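Hsp70/Hsp90 co-chaperone CNS1 (Saccharomyces cerevisiae, PDB 6HFM) acts, here represented by its C-terminal wheel domain, as a co-chaperone that binds Hsp90 and Hsp70 and stimulates the ATPase of Hsp70 but not that of Hsp90. Local coordinates at residues A[72-75]-A[76-80]; A[150-153]-A[154-158]. All blocks are in the same frame, centred on the assembly; numbering follows the deposited sequence.

Interaction 1: A[72-75]-A[76-80]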
loop_
_atom_site.group_PDB
_atom_site.type_symbol
_atom_site.label_atom_id
_atom_site.label_comp_id
_atom_site.label_asym_id
_atom_site.label_seq_id
_atom_site.Cartn_x
_atom_site.Cartn_y
_atom_site.Cartn_z
ATOM N N THR A 72 -6.119 9.986 -1.060
ATOM C CA THR A 72 -6.952 9.155 -0.187
ATOM C C THR A 72 -7.039 7.729 -0.715
ATOM O O THR A 72 -6.794 7.467 -1.892
ATOM C CB THR A 72 -8.388 9.690 -0.017
ATOM O OG1 THR A 72 -9.067 9.678 -1.279
ATOM C CG2 THR A 72 -8.371 11.103 0.575
ATOM N N VAL A 73 -7.413 6.819 0.176
ATOM C CA VAL A 73 -7.626 5.421 -0.197
ATOM C C VAL A 73 -8.675 5.347 -1.321
ATOM O O VAL A 73 -8.453 4.677 -2.336
ATOM C CB VAL A 73 -8.032 4.577 1.033
ATOM C CG1 VAL A 73 -8.512 3.187 0.619
ATOM C CG2 VAL A 73 -6.871 4.483 2.019
ATOM N N GLN A 74 -9.786 6.066 -1.144
ATOM C CA GLN A 74 -10.839 6.166 -2.172
ATOM C C GLN A 74 -10.306 6.612 -3.534
ATOM O O GLN A 74 -10.661 6.036 -4.559
ATOM C CB GLN A 74 -11.944 7.140 -1.724
ATOM C CG GLN A 74 -13.138 7.261 -2.670
ATOM C CD GLN A 74 -13.981 6.001 -2.707
ATOM O OE1 GLN A 74 -14.448 5.527 -1.674
ATOM N NE2 GLN A 74 -14.186 5.457 -3.903
ATOM N N GLU A 75 -9.475 7.652 -3.536
ATOM C CA GLU A 75 -8.910 8.186 -4.781
ATOM C C GLU A 75 -8.048 7.149 -5.514
ATOM O O GLU A 75 -8.122 7.039 -6.735
ATOM C CB GLU A 75 -8.124 9.483 -4.523
ATOM C CG GLU A 75 -9.016 10.713 -4.366
ATOM C CD GLU A 75 -8.292 11.944 -3.816
ATOM O OE1 GLU A 75 -7.197 11.831 -3.304
ATOM O OE2 GLU A 75 -8.903 13.035 -3.897
ATOM N N LEU A 76 -7.262 6.366 -4.769
ATOM C CA LEU A 76 -6.443 5.319 -5.390
ATOM C C LEU A 76 -7.313 4.169 -5.912
ATOM O O LEU A 76 -7.058 3.654 -7.002
ATOM C CB LEU A 76 -5.362 4.794 -4.432
ATOM C CG LEU A 76 -4.345 3.804 -5.025
ATOM C CD1 LEU A 76 -3.608 4.383 -6.229
ATOM C CD2 LEU A 76 -3.347 3.371 -3.964
ATOM N N VAL A 77 -8.334 3.778 -5.144
ATOM C CA VAL A 77 -9.293 2.750 -5.596
ATOM C C VAL A 77 -10.002 3.197 -6.880
ATOM O O VAL A 77 -10.093 2.430 -7.843
ATOM C CB VAL A 77 -10.332 2.407 -4.505
ATOM C CG1 VAL A 77 -11.473 1.549 -5.057
ATOM C CG2 VAL A 77 -9.665 1.678 -3.349
ATOM N N ASP A 78 -10.486 4.438 -6.888
ATOM C CA ASP A 78 -11.131 5.009 -8.079
ATOM C C ASP A 78 -10.211 4.954 -9.300
ATOM O O ASP A 78 -10.657 4.606 -10.383
ATOM C CB ASP A 78 -11.597 6.459 -7.832
ATOM C CG ASP A 78 -12.799 6.556 -6.881
ATOM O OD1 ASP A 78 -13.513 5.548 -6.679
ATOM O OD2 ASP A 78 -13.038 7.655 -6.328
ATOM N N LEU A 79 -8.928 5.266 -9.113
ATOM C CA LEU A 79 -7.946 5.229 -10.203
ATOM C C LEU A 79 -7.757 3.833 -10.795
ATOM O O LEU A 79 -7.874 3.652 -12.001
ATOM C CB LEU A 79 -6.587 5.768 -9.731
ATOM C CG LEU A 79 -5.451 5.844 -10.766
ATOM C CD1 LEU A 79 -5.753 6.877 -11.843
ATOM C CD2 LEU A 79 -4.126 6.157 -10.087
ATOM N N VAL A 80 -7.451 2.854 -9.946
ATOM C CA VAL A 80 -7.130 1.500 -10.424
ATOM C C VAL A 80 -8.339 0.732 -10.973
ATOM O O VAL A 80 -8.168 -0.157 -11.807
ATOM C CB VAL A 80 -6.372 0.644 -9.367
ATOM C CG1 VAL A 80 -5.074 1.331 -8.958
ATOM C CG2 VAL A 80 -7.231 0.316 -8.142
#

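Interaction 2: A[150-153]-A[154-158]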
loop_
_atom_site.group_PDB
_atom_site.type_symbol
_atom_site.label_atom_id
_atom_site.label_comp_id
_atom_site.label_asym_id
_atom_site.label_seq_id
_atom_site.Cartn_x
_atom_site.Cartn_y
_atom_site.Cartn_z
ATOM N N GLU A 150 -14.328 -11.751 4.541
ATOM C CA GLU A 150 -14.277 -12.616 5.736
ATOM C C GLU A 150 -13.519 -13.919 5.470
ATOM O O GLU A 150 -12.677 -14.327 6.278
ATOM C CB GLU A 150 -15.682 -12.871 6.297
ATOM C CG GLU A 150 -16.191 -11.702 7.141
ATOM C CD GLU A 150 -17.696 -11.490 7.078
ATOM O OE1 GLU A 150 -18.123 -10.320 7.187
ATOM O OE2 GLU A 150 -18.453 -12.476 6.927
ATOM N N GLY A 151 -13.789 -14.541 4.324
ATOM C CA GLY A 151 -13.072 -15.739 3.897
ATOM C C GLY A 151 -11.592 -15.510 3.631
ATOM O O GLY A 151 -10.744 -16.323 4.025
ATOM N N TRP A 152 -11.271 -14.403 2.971
ATOM C CA TRP A 152 -9.879 -14.065 2.678
ATOM C C TRP A 152 -9.076 -13.761 3.954
ATOM O O TRP A 152 -7.940 -14.218 4.090
ATOM C CB TRP A 152 -9.791 -12.896 1.683
ATOM C CG TRP A 152 -8.375 -12.527 1.370
ATOM C CD1 TRP A 152 -7.489 -13.238 0.616
ATOM C CD2 TRP A 152 -7.666 -11.385 1.855
ATOM N NE1 TRP A 152 -6.273 -12.603 0.587
ATOM C CE2 TRP A 152 -6.352 -11.460 1.338
ATOM C CE3 TRP A 152 -8.016 -10.299 2.670
ATOM C CZ2 TRP A 152 -5.382 -10.486 1.609
ATOM C CZ3 TRP A 152 -7.055 -9.328 2.933
ATOM C CH2 TRP A 152 -5.752 -9.433 2.404
ATOM N N ILE A 153 -9.674 -13.015 4.883
ATOM C CA ILE A 153 -9.037 -12.729 6.183
ATOM C C ILE A 153 -8.787 -14.026 6.968
ATOM O O ILE A 153 -7.741 -14.177 7.601
ATOM C CB ILE A 153 -9.868 -11.718 7.010
ATOM C CG1 ILE A 153 -9.812 -10.338 6.347
ATOM C CG2 ILE A 153 -9.352 -11.600 8.448
ATOM C CD1 ILE A 153 -10.922 -9.420 6.788
ATOM N N SER A 154 -9.735 -14.957 6.906
ATOM C CA SER A 154 -9.590 -16.257 7.571
ATOM C C SER A 154 -8.385 -17.067 7.069
ATOM O O SER A 154 -7.760 -17.789 7.853
ATOM C CB SER A 154 -10.868 -17.085 7.408
ATOM O OG SER A 154 -10.795 -18.278 8.163
ATOM N N LYS A 155 -8.073 -16.942 5.777
ATOM C CA LYS A 155 -6.955 -17.652 5.144
ATOM C C LYS A 155 -5.593 -16.951 5.302
ATOM O O LYS A 155 -4.562 -17.577 5.066
ATOM C CB LYS A 155 -7.217 -17.843 3.643
ATOM C CG LYS A 155 -8.510 -18.549 3.271
ATOM C CD LYS A 155 -8.459 -20.051 3.470
ATOM C CE LYS A 155 -9.526 -20.730 2.625
ATOM N NZ LYS A 155 -9.789 -22.125 3.068
ATOM N N TRP A 156 -5.590 -15.664 5.667
ATOM C CA TRP A 156 -4.347 -14.893 5.831
ATOM C C TRP A 156 -3.429 -15.569 6.846
ATOM O O TRP A 156 -3.853 -15.874 7.962
ATOM C CB TRP A 156 -4.663 -13.460 6.278
ATOM C CG TRP A 156 -3.449 -12.598 6.522
ATOM C CD1 TRP A 156 -2.854 -12.339 7.721
ATOM C CD2 TRP A 156 -2.700 -11.875 5.538
ATOM N NE1 TRP A 156 -1.774 -11.507 7.548
ATOM C CE2 TRP A 156 -1.664 -11.194 6.219
ATOM C CE3 TRP A 156 -2.812 -11.721 4.149
ATOM C CZ2 TRP A 156 -0.733 -10.384 5.553
ATOM C CZ3 TRP A 156 -1.884 -10.910 3.487
ATOM C CH2 TRP A 156 -0.861 -10.255 4.195
ATOM N N ASP A 157 -2.180 -15.797 6.441
ATOM C CA ASP A 157 -1.199 -16.515 7.248
ATOM C C ASP A 157 -0.158 -15.521 7.765
ATOM O O ASP A 157 0.716 -15.068 7.019
ATOM C CB ASP A 157 -0.552 -17.611 6.397
ATOM C CG ASP A 157 0.298 -18.584 7.208
ATOM O OD1 ASP A 157 0.875 -18.199 8.245
ATOM O OD2 ASP A 157 0.432 -19.747 6.779
ATOM N N LYS A 158 -0.273 -15.185 9.045
ATOM C CA LYS A 158 0.607 -14.217 9.692
ATOM C C LYS A 158 2.063 -14.683 9.679
ATOM O O LYS A 158 2.958 -13.887 9.408
ATOM C CB LYS A 158 0.132 -13.960 11.123
ATOM C CG LYS A 158 0.952 -12.964 11.925
ATOM C CD LYS A 158 0.230 -12.534 13.197
ATOM C CE LYS A 158 -0.053 -13.705 14.135
ATOM N NZ LYS A 158 -0.787 -13.279 15.354
#

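Interaction 1: A[72-75]-A[76-80]
Leu76, Val77, Asp78 and Leu79 each give their backbone N-H to the carbonyl four residues earlier, on Thr72, Val73, Gln74 and Glu75, and so wind the opening turns of helix 73-82; the shortest of these bonds runs from Asp78 N to Gln74 O at 2.8 Å. On a flank of the helix covered in part by Pro98 a second link follows the same i to i+4 spacing. Gln74 sends its chain out with CG anti to the backbone N (chi1 -176°), then bends at chi2, which turns the amide along the helix so that NE2 reaches Asp78 OD1 at 2.9 Å. The bond is moderately bent, 141° at the hydrogen. OD1 lies almost in the plane of the amide, whereas the amide nitrogen approaches from above the carboxylate plane, the two planes being 44° apart. Ahead of this pair the first turn closes on itself as a capping box, the reciprocal N-terminal motif in which side chains occupy N-H groups that lack a carbonyl one turn earlier. Thr72, the N-cap residue, accepts from Glu75 N through OG1 at 3.1 Å, and Glu75 returns the bond, its OE1 taking Thr72 N at 3.1 Å in a nearly straight line. With two carboxylates in or near its first turns, the helix carries negative charge close to the positive end of its dipole, which would probably be favourable. The inner side is apolar: Val73 CG1 and Val77 CG2 are 4.4 Å apart, a loose approach between neighbouring turns, and both valines rest on Val103 of strand 101-106. Leu76, also buried, meets Phe121 of helix 121-126, which touches Val73 as well.

Interaction 2: A[150-153]-A[154-158]
The carbonyl oxygen of Trp152 is approached by two backbone N-H groups, Lys155 N and Trp156 N, both at 3.2 Å and both in weak, bent bonds. Each donor has another acceptor: Lys155 N also bonds to Gly151 O at 3.3 Å, and Trp156 N to Ile153 O at 3.3 Å, the latter met from well above its carbonyl plane. Such divided bonds mark the last turn of helix 146-155. Ser154 N still pairs with Glu150 O in the regular i to i+4 manner, but beyond it i+4 and i+3 bonds mix, Lys155 N and Trp156 N each having one of both kinds as the chain leaves the helix. Trp152 within the helix and Trp156 just beyond it meet across this end. Both carry CG anti to the backbone N (chi1 180° in Trp152), and the two side chains lie next to each other, pointing the same way. The six-membered rings approach through Trp152 CZ2 and Trp156 CE3 at 3.8 Å, with centroids 5.7 Å apart and planes at 62°, an oblique pairing. Tyr142 of strand 139-145 meets both indoles, edge-to-face with Trp156, and Leu112 of strand 112-114 touches both as well. The indole nitrogen of Trp156 is bound to Gly110 O, which restrains the rotation of that ring. Where the terminal N-H groups share carbonyls at poor angles, the aromatic pair and its partners on the sheet probably contribute to holding the end of the helix.

Both contacts are local ones at helix termini in the wheel domain, and together they contrast the start of one helix with the end of another. Interaction 1 lies at the start of helix 73-82, its centre about 11 Å from the centre of the chain, and is partly buried; interaction 2 closes helix 146-155 at the surface, its centre about 18 Å from that of the chain. They share no element and do not touch, their nearest atoms being about 13 Å apart, yet both pack side chains on strand 101-106 of the mixed sheet. The first is ordered by side-chain polar groups with aliphatic residues beneath, the second by indole rings beside weak, divided backbone bonds.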